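Alginate lyase A1-II' (Sphingomonas sp. A1, PDB 2CWS) probably cleaves the polysaccharide alginate as a lyase, this chain being the polysaccharide lyase family-7 catalytic part of a longer protein. Local coordinates at residues A[115-124]-A[192-200]. Numbering follows the deposited sequence. Where two conformers were deposited one is given.
Sequences MDDGTNAPPL and GWKNLKYYF
In the larger antiparallel sheet of this lyase, where strand 106-114 turns back into strand 120-130 through a type I turn from Met-115 to Gly-118, the hairpin packs against the 3-10 segment 192-194 and the strand that follows it; strand 106-114 pairs antiparallel with strands 120-130 and 197-202 and so lies between them. Leu-124 and Trp-193 form the apolar centre. Leu-124 lays CD1 over one face of the indole, its chi1 of 175° carrying CG away from the backbone N, in a CH-pi contact 3.6 Å from the centroid of the six-membered ring and 12° off its normal. Its other branch, CD2, lies 4.0 Å from Tyr-198 CE1. At the indole edge, Pro-123 O approaches Trp-193 CH2 at 3.8 Å, while Trp-193 NE1 donates a hydrogen bond to Gln-140 O. Without the indole, as with an alanine here, Leu-124 CD1 would probably lose the face it rests on and Gln-140 O its donor. Tyr-198 OH donates to Trp-193 O (2.7 Å), and Leu-196 N reaches the same oxygen from the opposite face of the carbonyl plane, tying the 3-10 segment to the strand. Farther out, Leu-196 CD2 rests 3.7 Å from Ala-121 CB. One water joins the backbones, accepting from Asp-116 N (2.9 Å) and donating to Asn-195 O (2.7 Å). A hairpin whose first strand also pairs antiparallel with 197-202 fits the beta-sandwich (jelly-roll) of the concanavalin-like family-7 lyases.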
loop_
_atom_site.group_PDB
_atom_site.type_symbol
_atom_site.label_atom_id
_atom_site.label_comp_id
_atom_site.label_asym_id
_atom_site.label_seq_id
_atom_site.Cartn_x
_atom_site.Cartn_y
_atom_site.Cartn_z
ATOM N N MET A 115 0.085 10.777 12.458
ATOM C CA MET A 115 -0.387 11.490 13.683
ATOM C C MET A 115 -1.692 12.172 13.406
ATOM O O MET A 115 -2.064 12.448 12.277
ATOM C CB MET A 115 0.646 12.507 14.145
ATOM C CG MET A 115 2.073 12.038 14.271
ATOM S SD MET A 115 2.205 10.729 15.522
ATOM C CE MET A 115 1.882 11.693 16.991
ATOM N N ASP A 116 -2.393 12.520 14.508
ATOM C CA ASP A 116 -3.634 13.276 14.363
ATOM C C ASP A 116 -3.451 14.551 13.552
ATOM O O ASP A 116 -4.307 14.933 12.797
ATOM C CB ASP A 116 -4.128 13.634 15.752
ATOM C CG ASP A 116 -5.627 13.738 15.890
ATOM O OD1 ASP A 116 -6.365 13.187 15.061
ATOM O OD2 ASP A 116 -6.052 14.349 16.896
ATOM N N ASP A 117 -2.312 15.206 13.721
ATOM C CA ASP A 117 -2.100 16.487 13.035
ATOM C C ASP A 117 -1.540 16.279 11.641
ATOM O O ASP A 117 -1.195 17.255 10.978
ATOM C CB ASP A 117 -1.150 17.379 13.844
ATOM C CG ASP A 117 0.278 16.909 13.944
ATOM O OD1 ASP A 117 0.611 15.849 13.370
ATOM O OD2 ASP A 117 1.084 17.638 14.625
ATOM N N GLY A 118 -1.446 15.038 11.193
ATOM C CA GLY A 118 -0.983 14.847 9.834
ATOM C C GLY A 118 0.469 14.513 9.687
ATOM O O GLY A 118 0.908 14.103 8.609
ATOM N N THR A 119 1.216 14.646 10.784
ATOM C CA THR A 119 2.672 14.384 10.681
ATOM C C THR A 119 2.917 12.901 10.617
ATOM O O THR A 119 2.132 12.017 10.990
ATOM C CB THR A 119 3.468 15.094 11.787
ATOM O OG1 THR A 119 3.021 14.628 13.055
ATOM C CG2 THR A 119 3.251 16.604 11.727
ATOM N N ASN A 120 4.055 12.510 10.061
ATOM C CA ASN A 120 4.330 11.124 9.782
ATOM C C ASN A 120 4.441 10.293 11.081
ATOM O O ASN A 120 4.767 10.708 12.199
ATOM C CB ASN A 120 5.531 10.951 8.839
ATOM C CG ASN A 120 5.719 9.492 8.370
ATOM O OD1 ASN A 120 4.886 8.928 7.638
ATOM N ND2 ASN A 120 6.804 8.822 8.773
ATOM N N ALA A 121 4.105 9.046 10.851
ATOM C CA ALA A 121 4.207 7.982 11.889
ATOM C C ALA A 121 4.529 6.700 11.173
ATOM O O ALA A 121 4.559 6.668 9.919
ATOM C CB ALA A 121 2.943 7.956 12.694
ATOM N N PRO A 122 4.864 5.620 11.875
ATOM C CA PRO A 122 5.319 4.420 11.172
ATOM C C PRO A 122 4.244 3.717 10.373
ATOM O O PRO A 122 3.063 3.820 10.693
ATOM C CB PRO A 122 5.801 3.485 12.325
ATOM C CG PRO A 122 6.103 4.469 13.449
ATOM C CD PRO A 122 5.024 5.505 13.343
ATOM N N PRO A 123 4.727 2.923 9.433
ATOM C CA PRO A 123 3.782 1.944 8.815
ATOM C C PRO A 123 3.327 1.005 9.919
ATOM O O PRO A 123 4.072 0.738 10.849
ATOM C CB PRO A 123 4.602 1.207 7.788
ATOM C CG PRO A 123 6.013 1.592 8.025
ATOM C CD PRO A 123 6.100 2.771 8.950
ATOM N N LEU A 124 2.099 0.509 9.733
ATOM C CA LEU A 124 1.595 -0.577 10.584
ATOM C C LEU A 124 1.645 -1.936 9.883
ATOM O O LEU A 124 2.174 -2.892 10.438
ATOM C CB LEU A 124 0.148 -0.279 11.005
ATOM C CG LEU A 124 -0.521 -1.433 11.818
ATOM C CD1 LEU A 124 0.182 -1.604 13.180
ATOM C CD2 LEU A 124 -2.007 -1.164 11.974
ATOM N N GLY A 192 0.055 2.569 22.637
ATOM C CA GLY A 192 0.318 3.828 21.896
ATOM C C GLY A 192 -0.212 3.827 20.495
ATOM O O GLY A 192 -0.347 4.920 19.914
ATOM N N TRP A 193 -0.537 2.690 19.908
ATOM C CA TRP A 193 -1.196 2.729 18.588
ATOM C C TRP A 193 -2.558 3.417 18.660
ATOM O O TRP A 193 -3.054 3.877 17.644
ATOM C CB TRP A 193 -1.342 1.331 18.028
ATOM C CG TRP A 193 -0.106 0.650 17.532
ATOM C CD1 TRP A 193 0.503 -0.415 18.157
ATOM C CD2 TRP A 193 0.658 0.932 16.355
ATOM N NE1 TRP A 193 1.621 -0.826 17.432
ATOM C CE2 TRP A 193 1.706 0.011 16.315
ATOM C CE3 TRP A 193 0.541 1.884 15.326
ATOM C CZ2 TRP A 193 2.668 -0.023 15.296
ATOM C CZ3 TRP A 193 1.501 1.841 14.313
ATOM C CH2 TRP A 193 2.545 0.920 14.297
ATOM N N LYS A 194 -3.160 3.545 19.836
ATOM C CA LYS A 194 -4.406 4.294 19.936
ATOM C C LYS A 194 -4.175 5.785 19.750
ATOM O O LYS A 194 -5.165 6.500 19.557
ATOM C CB LYS A 194 -5.074 4.067 21.305
ATOM C CG LYS A 194 -5.546 2.633 21.552
ATOM C CD LYS A 194 -6.222 2.543 22.905
ATOM C CE LYS A 194 -6.591 1.142 23.305
ATOM N NZ LYS A 194 -7.439 1.126 24.548
ATOM N N ASN A 195 -2.929 6.257 19.796
ATOM C CA ASN A 195 -2.621 7.692 19.593
ATOM C C ASN A 195 -2.191 8.008 18.175
ATOM O O ASN A 195 -1.699 9.117 17.920
ATOM C CB ASN A 195 -1.486 8.092 20.553
ATOM C CG ASN A 195 -1.959 8.002 22.015
ATOM O OD1 ASN A 195 -3.113 8.335 22.297
ATOM N ND2 ASN A 195 -1.058 7.538 22.877
ATOM N N LEU A 196 -2.439 7.065 17.256
ATOM C CA LEU A 196 -2.201 7.282 15.835
ATOM C C LEU A 196 -3.506 7.053 15.095
ATOM O O LEU A 196 -4.395 6.344 15.549
ATOM C CB LEU A 196 -1.109 6.344 15.330
ATOM C CG LEU A 196 0.239 6.566 15.981
ATOM C CD1 LEU A 196 1.209 5.521 15.407
ATOM C CD2 LEU A 196 0.792 7.966 15.727
ATOM N N LYS A 197 -3.567 7.639 13.888
ATOM C CA LYS A 197 -4.591 7.321 12.898
ATOM C C LYS A 197 -3.917 6.587 11.760
ATOM O O LYS A 197 -2.699 6.334 11.779
ATOM C CB LYS A 197 -5.244 8.607 12.399
ATOM C CG LYS A 197 -5.710 9.470 13.588
ATOM C CD LYS A 197 -6.924 8.893 14.279
ATOM C CE LYS A 197 -8.198 8.985 13.482
ATOM N NZ LYS A 197 -8.881 10.320 13.353
ATOM N N TYR A 198 -4.712 6.179 10.758
ATOM C CA TYR A 198 -4.264 5.224 9.745
ATOM C C TYR A 198 -4.882 5.524 8.404
ATOM O O TYR A 198 -5.981 6.104 8.305
ATOM C CB TYR A 198 -4.695 3.736 10.112
ATOM C CG TYR A 198 -4.196 3.394 11.510
ATOM C CD1 TYR A 198 -2.874 2.938 11.659
ATOM C CD2 TYR A 198 -4.964 3.616 12.645
ATOM C CE1 TYR A 198 -2.376 2.658 12.931
ATOM C CE2 TYR A 198 -4.471 3.385 13.907
ATOM C CZ TYR A 198 -3.188 2.914 14.061
ATOM O OH TYR A 198 -2.642 2.654 15.283
ATOM N N TYR A 199 -4.202 5.103 7.352
ATOM C CA TYR A 199 -4.745 5.125 6.005
ATOM C C TYR A 199 -4.162 3.940 5.233
ATOM O O TYR A 199 -3.041 3.466 5.503
ATOM C CB TYR A 199 -4.448 6.452 5.291
ATOM C CG TYR A 199 -3.000 6.808 5.154
ATOM C CD1 TYR A 199 -2.391 7.623 6.112
ATOM C CD2 TYR A 199 -2.204 6.356 4.118
ATOM C CE1 TYR A 199 -1.066 7.976 6.029
ATOM C CE2 TYR A 199 -0.881 6.679 4.017
ATOM C CZ TYR A 199 -0.283 7.484 4.985
ATOM O OH TYR A 199 1.039 7.812 4.860
ATOM N N PHE A 200 -4.943 3.453 4.268
ATOM C CA PHE A 200 -4.480 2.385 3.395
ATOM C C PHE A 200 -3.590 2.927 2.286
ATOM O O PHE A 200 -3.701 4.096 1.873
ATOM C CB PHE A 200 -5.665 1.654 2.774
ATOM C CG PHE A 200 -6.463 0.786 3.736
ATOM C CD1 PHE A 200 -7.779 1.049 4.057
ATOM C CD2 PHE A 200 -5.845 -0.336 4.289
ATOM C CE1 PHE A 200 -8.484 0.215 4.892
ATOM C CE2 PHE A 200 -6.583 -1.175 5.132
ATOM C CZ PHE A 200 -7.881 -0.918 5.442
HETATM O O HOH W 1 -1.294 11.587 16.987
#